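Local coordinates for protein prolyl oligopeptidase (PDB 1YR2) that probably hydrolyses oligopeptides on the carboxyl side of proline, and to some extent alanine, as a serine endopeptidase of the S9A family, at residues 121-126 against 134-139; 147-152 against 194-199; 163-168 against 177-182. All blocks are in the same frame, centred on the assembly; numbering follows the deposited sequence.

Overall arrangement
From the N terminus, the chain enters the beta-propeller domain and first closes a short loop at contact 1, where strands 120-126 and 134-139 form the central hairpin of a four-stranded blade. Strand 149-152 then completes that blade and supplies one side of contact 2. Its partner, 194-199, comes only after the chain has built most of the next blade. Contact 3, the hairpin of strands 163-170 and 176-183, is therefore nested inside the loop that contact 2 closes, whereas contact 1 precedes both. Contacts 1 and 3 each hold a blade together; contact 2 joins the two blades, helped by F122 and L135 packing against W168 and L177.

Contact 1: residues 121-126 against 134-139; sequences VFYSWN and QLLVRP
V121 and R138 begin the pairing: V121 N reaches R138 O at 3.0 Å, R138 N returns a bond to V121 O, and the valine's CG1 lies alongside the aliphatic R138 CG at 3.6 Å. F122, on the other face of the sheet, lays one face of its ring on the methyl V137 CG2, a CH-pi contact 4.0 Å from the ring centroid. Y123 turns back to the side of V121. With CG set between its backbone N and carbonyl carbon (chi1 56°), the ring swings over strand 134-139, and L136 CB sits 4.1 Å from its centroid. The Y123 and R138 side chains cross at about a right angle, with ring and guanidinium planes 56° apart; the arginine's charge is answered by a salt bridge to E448, and its NH1 also bonds T146 O. At S124, in a non-hydrogen-bonded pair with L135, the backbones come close, S124 CA lying 3.2 Å from Q134 O, while L135 CD1 tucks against Y123 O at 3.6 Å. W125 completes the pairing with two backbone bonds to Q134. Its CB rests on L136 CD1, and the indole edge atom CE3 meets Q134 OE1 at 3.6 Å near the ring plane; indole NE1 is bonded to E109 and Q134 NE2 to D153, so the polar ends of both are held from outside. Six backbone bonds in regular antiparallel register hold together this central hairpin of a four-stranded blade in the seven-bladed beta-propeller of prolyl oligopeptidases.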
loop_
_atom_site.group_PDB
_atom_site.type_symbol
_atom_site.label_atom_id
_atom_site.label_comp_id
_atom_site.label_asym_id
_atom_site.label_seq_id
_atom_site.Cartn_x
_atom_site.Cartn_y
_atom_site.Cartn_z
ATOM N N VAL A 121 -23.747 6.422 -15.571
ATOM C CA VAL A 121 -22.457 6.231 -14.946
ATOM C C VAL A 121 -22.685 5.702 -13.511
ATOM O O VAL A 121 -23.555 6.203 -12.800
ATOM C CB VAL A 121 -21.610 7.534 -14.991
ATOM C CG1 VAL A 121 -22.251 8.643 -14.250
ATOM C CG2 VAL A 121 -20.216 7.307 -14.440
ATOM N N PHE A 122 -21.874 4.730 -13.104
ATOM C CA PHE A 122 -21.946 4.005 -11.824
ATOM C C PHE A 122 -20.631 4.189 -11.065
ATOM O O PHE A 122 -19.550 4.093 -11.658
ATOM C CB PHE A 122 -22.175 2.484 -12.018
ATOM C CG PHE A 122 -23.361 2.136 -12.874
ATOM C CD1 PHE A 122 -23.305 2.206 -14.245
ATOM C CD2 PHE A 122 -24.544 1.709 -12.285
ATOM C CE1 PHE A 122 -24.402 1.878 -15.036
ATOM C CE2 PHE A 122 -25.621 1.347 -13.064
ATOM C CZ PHE A 122 -25.591 1.449 -14.412
ATOM N N TYR A 123 -20.731 4.506 -9.779
ATOM C CA TYR A 123 -19.534 4.699 -8.967
ATOM C C TYR A 123 -19.859 4.549 -7.498
ATOM O O TYR A 123 -20.924 4.897 -7.046
ATOM C CB TYR A 123 -18.880 6.075 -9.257
ATOM C CG TYR A 123 -19.845 7.234 -9.056
ATOM C CD1 TYR A 123 -20.790 7.521 -10.002
ATOM C CD2 TYR A 123 -19.829 7.979 -7.891
ATOM C CE1 TYR A 123 -21.681 8.553 -9.856
ATOM C CE2 TYR A 123 -20.726 9.016 -7.708
ATOM C CZ TYR A 123 -21.670 9.281 -8.696
ATOM O OH TYR A 123 -22.590 10.282 -8.539
ATOM N N SER A 124 -18.922 3.992 -6.752
ATOM C CA SER A 124 -19.033 3.952 -5.308
ATOM C C SER A 124 -18.787 5.368 -4.709
ATOM O O SER A 124 -18.052 6.171 -5.305
ATOM C CB SER A 124 -18.084 2.878 -4.754
ATOM O OG SER A 124 -16.749 3.308 -4.749
ATOM N N TRP A 125 -19.384 5.627 -3.543
ATOM C CA TRP A 125 -19.179 6.829 -2.779
ATOM C C TRP A 125 -19.337 6.528 -1.314
ATOM O O TRP A 125 -20.257 5.847 -0.933
ATOM C CB TRP A 125 -20.149 7.932 -3.170
ATOM C CG TRP A 125 -19.945 9.188 -2.442
ATOM C CD1 TRP A 125 -19.028 10.120 -2.700
ATOM C CD2 TRP A 125 -20.703 9.672 -1.332
ATOM N NE1 TRP A 125 -19.117 11.160 -1.811
ATOM C CE2 TRP A 125 -20.161 10.920 -0.971
ATOM C CE3 TRP A 125 -21.809 9.185 -0.608
ATOM C CZ2 TRP A 125 -20.682 11.696 0.058
ATOM C CZ3 TRP A 125 -22.311 9.939 0.409
ATOM C CH2 TRP A 125 -21.759 11.188 0.742
ATOM N N ASN A 126 -18.413 7.040 -0.527
ATOM C CA ASN A 126 -18.498 7.062 0.922
ATOM C C ASN A 126 -18.417 8.496 1.423
ATOM O O ASN A 126 -17.592 9.225 1.002
ATOM C CB ASN A 126 -17.341 6.251 1.508
ATOM C CG ASN A 126 -17.614 5.786 2.946
ATOM O OD1 ASN A 126 -17.890 6.617 3.830
ATOM N ND2 ASN A 126 -17.532 4.447 3.188
ATOM N N GLN A 134 -21.701 3.306 -0.579
ATOM C CA GLN A 134 -22.882 3.115 -1.391
ATOM C C GLN A 134 -22.460 2.996 -2.851
ATOM O O GLN A 134 -21.385 3.405 -3.188
ATOM C CB GLN A 134 -23.768 4.341 -1.288
ATOM C CG GLN A 134 -24.249 4.669 0.145
ATOM C CD GLN A 134 -25.014 5.993 0.251
ATOM O OE1 GLN A 134 -24.676 6.937 -0.436
ATOM N NE2 GLN A 134 -26.019 6.067 1.139
ATOM N N LEU A 135 -23.355 2.436 -3.666
ATOM C CA LEU A 135 -23.240 2.463 -5.131
ATOM C C LEU A 135 -24.258 3.491 -5.609
ATOM O O LEU A 135 -25.480 3.343 -5.396
ATOM C CB LEU A 135 -23.556 1.099 -5.740
ATOM C CG LEU A 135 -23.339 1.069 -7.270
ATOM C CD1 LEU A 135 -21.967 1.475 -7.630
ATOM C CD2 LEU A 135 -23.725 -0.324 -7.787
ATOM N N LEU A 136 -23.718 4.514 -6.234
ATOM C CA LEU A 136 -24.472 5.570 -6.888
ATOM C C LEU A 136 -24.503 5.444 -8.392
ATOM O O LEU A 136 -23.616 4.853 -9.051
ATOM C CB LEU A 136 -23.878 6.944 -6.554
ATOM C CG LEU A 136 -23.694 7.260 -5.082
ATOM C CD1 LEU A 136 -23.431 8.704 -4.944
ATOM C CD2 LEU A 136 -24.885 6.829 -4.276
ATOM N N VAL A 137 -25.558 6.022 -8.948
ATOM C CA VAL A 137 -25.741 6.045 -10.382
ATOM C C VAL A 137 -26.315 7.388 -10.779
ATOM O O VAL A 137 -27.082 8.014 -10.049
ATOM C CB VAL A 137 -26.711 4.924 -10.834
ATOM C CG1 VAL A 137 -28.109 5.134 -10.243
ATOM C CG2 VAL A 137 -26.759 4.835 -12.348
ATOM N N ARG A 138 -25.958 7.863 -11.941
ATOM C CA ARG A 138 -26.603 9.071 -12.464
ATOM C C ARG A 138 -26.526 9.085 -13.988
ATOM O O ARG A 138 -25.811 8.270 -14.553
ATOM C CB ARG A 138 -25.966 10.309 -11.843
ATOM C CG ARG A 138 -24.564 10.633 -12.386
ATOM C CD ARG A 138 -23.916 11.884 -11.686
ATOM N NE ARG A 138 -22.574 12.096 -12.231
ATOM C CZ ARG A 138 -21.573 12.598 -11.572
ATOM N NH1 ARG A 138 -21.730 13.035 -10.339
ATOM N NH2 ARG A 138 -20.408 12.726 -12.155
ATOM N N PRO A 139 -27.267 9.938 -14.685
ATOM C CA PRO A 139 -27.108 9.985 -16.146
ATOM C C PRO A 139 -25.668 10.326 -16.562
ATOM O O PRO A 139 -25.007 11.147 -15.919
ATOM C CB PRO A 139 -28.112 11.072 -16.585
ATOM C CG PRO A 139 -29.139 11.074 -15.444
ATOM C CD PRO A 139 -28.287 10.899 -14.208
#

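Contact 2: residues 147-152 against 194-199; sequences KGRVLL and VGVADG
Extended through its first two torsions and then bent at chi3 (52°), R149 turns its guanidinium back onto the V196 carbonyl; in L151, chi1 carries CG away from the backbone N, and chi2 then brings CD1 to the same turn. The arginine grips with its end: NH1 lies 2.8 Å and NH2 3.1 Å from V196 O, so a single oxygen accepts from both nitrogens. That oxygen lies in the guanidinium plane. The two donors approach differently: NH1 lies nearly on the line of the C=O bond (C=O...N 175°), whereas NH2 stands above the carbonyl plane, and its bond is the more bent. A197 O passes over one guanidinium face, 3.7 Å from NH1, and its partial negative charge probably favours the cation there. Arginine suits the place: it is long enough to cross to the turn from an exposed strand, and its end offers two N-H groups to one oxygen.

Next to this pair of bonds is a small apolar seam. L151 CD1 touches G199 CA at 3.9 Å and V194 CG1 at 4.1 Å, and L151 CD2 faces V196 CG2; the two methyls of the leucine meet strand and turn together. L152 CD2 adds a looser approach to V194 CG1 at 4.4 Å. Glycine suits position 199, where phi is positive (73°) and the main chain lies against the leucine. F122 touches both L151 and V196, lengthening the seam.

L151 and L152 both face L135 of the neighbouring strand, a classic beta bulge at which the chain turns a corner. The whole is the packing of one blade's outermost strand against the turn after the third strand of the next, the side-by-side joining of blades that builds a beta-propeller.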
loop_
_atom_site.group_PDB
_atom_site.type_symbol
_atom_site.label_atom_id
_atom_site.label_comp_id
_atom_site.label_asym_id
_atom_site.label_seq_id
_atom_site.Cartn_x
_atom_site.Cartn_y
_atom_site.Cartn_z
ATOM N N LYS A 147 -25.173 15.321 -7.393
ATOM C CA LYS A 147 -25.385 14.175 -6.478
ATOM C C LYS A 147 -26.031 12.970 -7.188
ATOM O O LYS A 147 -27.081 13.073 -7.838
ATOM C CB LYS A 147 -26.216 14.591 -5.245
ATOM C CG LYS A 147 -26.418 13.494 -4.233
ATOM C CD LYS A 147 -25.121 13.063 -3.578
ATOM C CE LYS A 147 -25.344 11.914 -2.567
ATOM N NZ LYS A 147 -24.082 11.579 -1.813
ATOM N N GLY A 148 -25.381 11.827 -7.074
ATOM C CA GLY A 148 -25.905 10.613 -7.662
ATOM C C GLY A 148 -27.032 10.019 -6.848
ATOM O O GLY A 148 -27.161 10.329 -5.693
ATOM N N ARG A 149 -27.802 9.152 -7.488
ATOM C CA ARG A 149 -28.898 8.420 -6.853
ATOM C C ARG A 149 -28.336 7.144 -6.219
ATOM O O ARG A 149 -27.491 6.461 -6.816
ATOM C CB ARG A 149 -29.957 8.098 -7.915
ATOM C CG ARG A 149 -31.005 7.108 -7.495
ATOM C CD ARG A 149 -32.133 6.987 -8.471
ATOM N NE ARG A 149 -31.707 6.744 -9.872
ATOM C CZ ARG A 149 -31.675 5.553 -10.475
ATOM N NH1 ARG A 149 -31.957 4.435 -9.801
ATOM N NH2 ARG A 149 -31.334 5.482 -11.767
ATOM N N VAL A 150 -28.772 6.835 -5.004
ATOM C CA VAL A 150 -28.345 5.620 -4.348
ATOM C C VAL A 150 -29.014 4.417 -4.997
ATOM O O VAL A 150 -30.221 4.239 -4.941
ATOM C CB VAL A 150 -28.654 5.643 -2.866
ATOM C CG1 VAL A 150 -28.293 4.307 -2.209
ATOM C CG2 VAL A 150 -27.931 6.848 -2.219
ATOM N N LEU A 151 -28.195 3.592 -5.611
ATOM C CA LEU A 151 -28.602 2.362 -6.245
ATOM C C LEU A 151 -28.496 1.186 -5.285
ATOM O O LEU A 151 -29.435 0.406 -5.215
ATOM C CB LEU A 151 -27.760 2.123 -7.507
ATOM C CG LEU A 151 -28.197 0.937 -8.362
ATOM C CD1 LEU A 151 -29.687 1.021 -8.812
ATOM C CD2 LEU A 151 -27.286 0.831 -9.579
ATOM N N LEU A 152 -27.370 1.032 -4.584
ATOM C CA LEU A 152 -27.287 0.125 -3.436
ATOM C C LEU A 152 -26.745 0.832 -2.210
ATOM O O LEU A 152 -25.817 1.628 -2.309
ATOM C CB LEU A 152 -26.380 -1.074 -3.744
ATOM C CG LEU A 152 -26.644 -1.904 -5.002
ATOM C CD1 LEU A 152 -25.451 -2.810 -5.274
ATOM C CD2 LEU A 152 -27.910 -2.683 -4.794
ATOM N N VAL A 194 -30.389 -5.837 -9.671
ATOM C CA VAL A 194 -31.311 -4.722 -9.536
ATOM C C VAL A 194 -31.514 -4.084 -10.929
ATOM O O VAL A 194 -30.623 -4.110 -11.792
ATOM C CB VAL A 194 -30.753 -3.731 -8.494
ATOM C CG1 VAL A 194 -29.449 -3.115 -8.936
ATOM C CG2 VAL A 194 -31.704 -2.664 -8.167
ATOM N N GLY A 195 -32.732 -3.609 -11.177
ATOM C CA GLY A 195 -33.025 -2.801 -12.343
ATOM C C GLY A 195 -32.569 -1.390 -12.054
ATOM O O GLY A 195 -32.825 -0.806 -11.009
ATOM N N VAL A 196 -31.858 -0.820 -12.986
ATOM C CA VAL A 196 -31.201 0.426 -12.709
ATOM C C VAL A 196 -32.170 1.611 -12.720
ATOM O O VAL A 196 -32.058 2.507 -11.869
ATOM C CB VAL A 196 -30.044 0.653 -13.694
ATOM C CG1 VAL A 196 -29.470 2.013 -13.539
ATOM C CG2 VAL A 196 -28.933 -0.406 -13.477
ATOM N N ALA A 197 -33.092 1.646 -13.691
ATOM C CA ALA A 197 -34.042 2.762 -13.825
ATOM C C ALA A 197 -34.788 3.009 -12.512
ATOM O O ALA A 197 -34.870 4.151 -12.052
ATOM C CB ALA A 197 -35.055 2.501 -14.957
ATOM N N ASP A 198 -35.329 1.962 -11.904
ATOM C CA ASP A 198 -36.105 2.127 -10.657
ATOM C C ASP A 198 -35.406 1.683 -9.367
ATOM O O ASP A 198 -35.900 1.948 -8.282
ATOM C CB ASP A 198 -37.474 1.462 -10.743
ATOM C CG ASP A 198 -37.404 -0.034 -11.033
ATOM O OD1 ASP A 198 -36.295 -0.663 -11.020
ATOM O OD2 ASP A 198 -38.448 -0.668 -11.315
ATOM N N GLY A 199 -34.276 1.010 -9.483
ATOM C CA GLY A 199 -33.553 0.567 -8.312
ATOM C C GLY A 199 -34.201 -0.604 -7.585
ATOM O O GLY A 199 -33.809 -0.896 -6.462
#

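Contact 3: residues 163-168 against 177-182; sequences TALDAW and LAYSVQ
S180 sits opposite two residues of the facing strand, D166 and A167. D166 N donates to S180 O at 2.9 Å and S180 N donates to A167 O at 2.8 Å, so one extra residue is squeezed in between, consistent with a beta bulge; A167 N is buried there without a partner. A small serine fits this irregular spot: its OG, trans to the backbone N (chi1 -166°), reaches a water at 2.8 Å, and the same water donates to D166 OD2 at 2.7 Å. That carboxylate is also tied to R189 by a salt bridge.

Beyond the irregularity the pairing is regular. Q182 exchanges two nearly straight bonds with A164, both in the carbonyl plane, with A164 N to Q182 O at 2.9 Å. Its extended side chain runs past the alanine's methyl, which is slim enough to let it by, and NE2 finds S186 O. This hairpin supplies the first two strands of a propeller blade, the innermost strand being 163-170.

At the other end W168 brings its CA within 3.2 Å of A178 O, and its indole CE3 meets L177 CD1 obliquely at 3.9 Å. The broad, largely apolar indole leads away from the pairing, towards L135 of the preceding blade, and packs between the two blades. L165 crosses Y179 at about a right angle, its CD1 3.7 Å from Y179 CB.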
loop_
_atom_site.group_PDB
_atom_site.type_symbol
_atom_site.label_atom_id
_atom_site.label_comp_id
_atom_site.label_asym_id
_atom_site.label_seq_id
_atom_site.Cartn_x
_atom_site.Cartn_y
_atom_site.Cartn_z
ATOM N N THR A 163 -23.809 -8.179 6.414
ATOM C CA THR A 163 -24.024 -8.444 4.994
ATOM C C THR A 163 -23.290 -7.392 4.218
ATOM O O THR A 163 -23.605 -6.206 4.325
ATOM C CB THR A 163 -25.518 -8.373 4.658
ATOM O OG1 THR A 163 -26.238 -9.241 5.538
ATOM C CG2 THR A 163 -25.817 -8.921 3.321
ATOM N N ALA A 164 -22.334 -7.818 3.416
ATOM C CA ALA A 164 -21.420 -6.896 2.756
ATOM C C ALA A 164 -21.620 -6.968 1.247
ATOM O O ALA A 164 -21.897 -8.021 0.717
ATOM C CB ALA A 164 -19.982 -7.228 3.133
ATOM N N LEU A 165 -21.500 -5.841 0.580
ATOM C CA LEU A 165 -21.362 -5.822 -0.890
ATOM C C LEU A 165 -19.938 -6.072 -1.227
ATOM O O LEU A 165 -19.031 -5.373 -0.747
ATOM C CB LEU A 165 -21.763 -4.489 -1.437
ATOM C CG LEU A 165 -21.547 -4.163 -2.888
ATOM C CD1 LEU A 165 -22.352 -5.044 -3.800
ATOM C CD2 LEU A 165 -21.914 -2.707 -3.109
ATOM N N ASP A 166 -19.733 -7.107 -2.028
ATOM C CA ASP A 166 -18.416 -7.537 -2.452
ATOM C C ASP A 166 -18.124 -6.892 -3.812
ATOM O O ASP A 166 -17.296 -5.938 -3.925
ATOM C CB ASP A 166 -18.358 -9.091 -2.512
ATOM C CG ASP A 166 -17.015 -9.609 -3.041
ATOM O OD1 ASP A 166 -16.104 -8.775 -3.356
ATOM O OD2 ASP A 166 -16.766 -10.826 -3.227
ATOM N N ALA A 167 -18.860 -7.303 -4.837
ATOM C CA ALA A 167 -18.562 -6.849 -6.203
ATOM C C ALA A 167 -19.820 -6.421 -6.921
ATOM O O ALA A 167 -20.918 -6.819 -6.531
ATOM C CB ALA A 167 -17.875 -7.974 -6.999
ATOM N N TRP A 168 -19.676 -5.611 -7.994
ATOM C CA TRP A 168 -20.835 -5.198 -8.788
ATOM C C TRP A 168 -20.384 -5.032 -10.245
ATOM O O TRP A 168 -19.234 -4.790 -10.468
ATOM C CB TRP A 168 -21.490 -3.924 -8.280
ATOM C CG TRP A 168 -20.602 -2.747 -8.150
ATOM C CD1 TRP A 168 -19.905 -2.398 -7.062
ATOM C CD2 TRP A 168 -20.301 -1.756 -9.157
ATOM N NE1 TRP A 168 -19.190 -1.250 -7.304
ATOM C CE2 TRP A 168 -19.403 -0.844 -8.585
ATOM C CE3 TRP A 168 -20.720 -1.543 -10.449
ATOM C CZ2 TRP A 168 -18.908 0.267 -9.257
ATOM C CZ3 TRP A 168 -20.223 -0.420 -11.144
ATOM C CH2 TRP A 168 -19.330 0.464 -10.538
ATOM N N LEU A 177 -27.998 -4.254 -13.129
ATOM C CA LEU A 177 -26.787 -4.341 -12.348
ATOM C C LEU A 177 -26.801 -5.621 -11.539
ATOM O O LEU A 177 -27.793 -5.979 -10.895
ATOM C CB LEU A 177 -26.648 -3.108 -11.469
ATOM C CG LEU A 177 -25.348 -3.075 -10.677
ATOM C CD1 LEU A 177 -24.502 -1.984 -11.147
ATOM C CD2 LEU A 177 -25.652 -3.006 -9.219
ATOM N N ALA A 178 -25.688 -6.319 -11.608
ATOM C CA ALA A 178 -25.480 -7.546 -10.888
ATOM C C ALA A 178 -24.562 -7.224 -9.753
ATOM O O ALA A 178 -23.621 -6.429 -9.912
ATOM C CB ALA A 178 -24.851 -8.619 -11.793
ATOM N N TYR A 179 -24.810 -7.841 -8.589
ATOM C CA TYR A 179 -23.927 -7.664 -7.488
ATOM C C TYR A 179 -23.799 -8.885 -6.614
ATOM O O TYR A 179 -24.705 -9.683 -6.562
ATOM C CB TYR A 179 -24.311 -6.419 -6.682
ATOM C CG TYR A 179 -25.641 -6.483 -6.068
ATOM C CD1 TYR A 179 -26.791 -6.248 -6.818
ATOM C CD2 TYR A 179 -25.771 -6.710 -4.714
ATOM C CE1 TYR A 179 -28.045 -6.286 -6.217
ATOM C CE2 TYR A 179 -27.004 -6.774 -4.141
ATOM C CZ TYR A 179 -28.126 -6.534 -4.887
ATOM O OH TYR A 179 -29.371 -6.572 -4.298
ATOM N N SER A 180 -22.640 -8.996 -5.965
ATOM C CA SER A 180 -22.282 -10.122 -5.113
ATOM C C SER A 180 -22.366 -9.728 -3.638
ATOM O O SER A 180 -21.764 -8.707 -3.237
ATOM C CB SER A 180 -20.838 -10.442 -5.418
ATOM O OG SER A 180 -20.552 -11.653 -4.895
ATOM N N VAL A 181 -22.992 -10.567 -2.834
ATOM C CA VAL A 181 -23.244 -10.298 -1.421
ATOM C C VAL A 181 -22.597 -11.370 -0.558
ATOM O O VAL A 181 -22.732 -12.551 -0.849
ATOM C CB VAL A 181 -24.761 -10.337 -1.116
ATOM C CG1 VAL A 181 -25.007 -10.022 0.322
ATOM C CG2 VAL A 181 -25.547 -9.336 -2.002
ATOM N N GLN A 182 -21.946 -10.953 0.512
ATOM C CA GLN A 182 -21.269 -11.868 1.416
ATOM C C GLN A 182 -22.021 -11.785 2.719
ATOM O O GLN A 182 -22.189 -10.689 3.244
ATOM C CB GLN A 182 -19.832 -11.413 1.634
ATOM C CG GLN A 182 -19.119 -12.124 2.812
ATOM C CD GLN A 182 -17.707 -11.597 3.020
ATOM O OE1 GLN A 182 -17.473 -10.390 2.959
ATOM N NE2 GLN A 182 -16.778 -12.485 3.247
HETATM O O HOH W 1 -17.848 -11.700 -5.502
#